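Side-chain contact in mannan endo-1,6-alpha-mannosidase (PDB 6RY0), which probably acts on alpha-1,6-mannosidic linkages and is thought to help transfer GPI-anchored glycoproteins into the fungal cell wall: residues A318-L321 with T322-G325. Sequence-based numbering, arbitrary orientation.
Sequences ADML and TFKG
The carbonyl oxygen of D319 is gripped twice by T322. The hydroxyl OG1 of T322 donates to D319 O over 2.7 Å, in the carbonyl plane with a C=O...O angle of 154°, whereas T322 N reaches the same D319 O at 3.1 Å from well above that plane. A chi1 of 72° places OG1 between the threonine's own backbone N and carbonyl carbon, which turns the hydroxyl back toward the D319 carbonyl; Y326 OH also hydrogen-bonds to it. One residue on, F323 N donates to M320 O at 3.2 Å with a nearly straight N-H...O angle of 169°. Both amide bonds span three residues, as in 3-10 turns, and a water, donating to M320 O at 2.8 Å and accepting from K324 N at 2.9 Å, takes the place of the direct i to i+4 bond of an alpha-helix. F323 CG lies anti to its carbonyl carbon (chi1 -63°), sending the ring back over M320: CA of M320 sits 3.7 Å from the ring centroid and 9° off the normal, a CH-pi contact over one face. M320 CG adds an apolar touch to F323 CE2 at 3.9 Å. An alanine in place of F323 would probably leave M320 CA and CG without this aromatic cover and Y262 without its stacking partner. D319 OD1 hydrogen-bonds to W77 NE1 of helix 76-93. Residues 318-325 lead from the loop after strand 303-304, to which 318-321 belong, into helix 323-337, with T322 against helix 76-93 and L321 against helix 389-401.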
loop_
_atom_site.group_PDB
_atom_site.type_symbol
_atom_site.label_atom_id
_atom_site.label_comp_id
_atom_site.label_asym_id
_atom_site.label_seq_id
_atom_site.Cartn_x
_atom_site.Cartn_y
_atom_site.Cartn_z
ATOM N N ALA A 318 -9.539 -6.138 10.150
ATOM C CA ALA A 318 -9.181 -6.686 8.850
ATOM C C ALA A 318 -8.143 -5.803 8.157
ATOM O O ALA A 318 -7.182 -6.301 7.570
ATOM C CB ALA A 318 -10.407 -6.841 7.980
ATOM N N ASP A 319 -8.340 -4.490 8.198
ATOM C CA ASP A 319 -7.407 -3.613 7.528
ATOM C C ASP A 319 -5.983 -3.785 8.128
ATOM O O ASP A 319 -4.981 -3.886 7.423
ATOM C CB ASP A 319 -7.797 -2.138 7.681
ATOM C CG ASP A 319 -9.031 -1.724 6.913
ATOM O OD1 ASP A 319 -9.650 -2.492 6.148
ATOM O OD2 ASP A 319 -9.307 -0.523 7.026
ATOM N N MET A 320 -5.905 -3.793 9.456
ATOM C CA MET A 320 -4.617 -3.829 10.145
ATOM C C MET A 320 -3.810 -5.099 9.876
ATOM O O MET A 320 -2.581 -5.073 9.905
ATOM C CB MET A 320 -4.822 -3.670 11.663
ATOM C CG MET A 320 -5.415 -2.331 12.042
ATOM S SD MET A 320 -5.907 -2.321 13.782
ATOM C CE MET A 320 -6.951 -0.862 13.774
ATOM N N LEU A 321 -4.497 -6.198 9.575
ATOM C CA LEU A 321 -3.832 -7.466 9.282
ATOM C C LEU A 321 -3.008 -7.428 8.004
ATOM O O LEU A 321 -2.157 -8.292 7.785
ATOM C CB LEU A 321 -4.883 -8.573 9.252
ATOM C CG LEU A 321 -5.651 -8.792 10.559
ATOM C CD1 LEU A 321 -6.868 -9.640 10.317
ATOM C CD2 LEU A 321 -4.772 -9.390 11.642
ATOM N N THR A 322 -3.268 -6.432 7.154
ATOM C CA THR A 322 -2.555 -6.294 5.887
ATOM C C THR A 322 -1.297 -5.437 5.992
ATOM O O THR A 322 -0.473 -5.438 5.081
ATOM C CB THR A 322 -3.434 -5.677 4.801
ATOM O OG1 THR A 322 -3.646 -4.286 5.059
ATOM C CG2 THR A 322 -4.753 -6.391 4.671
ATOM N N PHE A 323 -1.146 -4.669 7.067
ATOM C CA PHE A 323 -0.139 -3.594 7.025
ATOM C C PHE A 323 1.270 -4.132 6.923
ATOM O O PHE A 323 2.103 -3.588 6.192
ATOM C CB PHE A 323 -0.264 -2.648 8.216
ATOM C CG PHE A 323 -1.549 -1.871 8.329
ATOM C CD1 PHE A 323 -2.462 -1.742 7.264
ATOM C CD2 PHE A 323 -1.852 -1.220 9.523
ATOM C CE1 PHE A 323 -3.628 -1.008 7.411
ATOM C CE2 PHE A 323 -3.004 -0.481 9.654
ATOM C CZ PHE A 323 -3.897 -0.381 8.607
ATOM N N LYS A 324 1.579 -5.196 7.676
ATOM C CA LYS A 324 2.958 -5.672 7.713
ATOM C C LYS A 324 3.403 -6.196 6.337
ATOM O O LYS A 324 4.593 -6.161 6.023
ATOM C CB LYS A 324 3.183 -6.659 8.863
ATOM C CG LYS A 324 2.295 -7.888 8.819
ATOM C CD LYS A 324 2.564 -8.840 9.987
ATOM C CE LYS A 324 2.418 -8.193 11.341
ATOM N NZ LYS A 324 2.353 -9.193 12.446
ATOM N N GLY A 325 2.485 -6.668 5.496
ATOM C CA GLY A 325 2.867 -7.030 4.143
ATOM C C GLY A 325 3.345 -5.845 3.328
ATOM O O GLY A 325 4.305 -5.922 2.563
HETATM O O HOH W 1 0.188 -5.531 10.214
#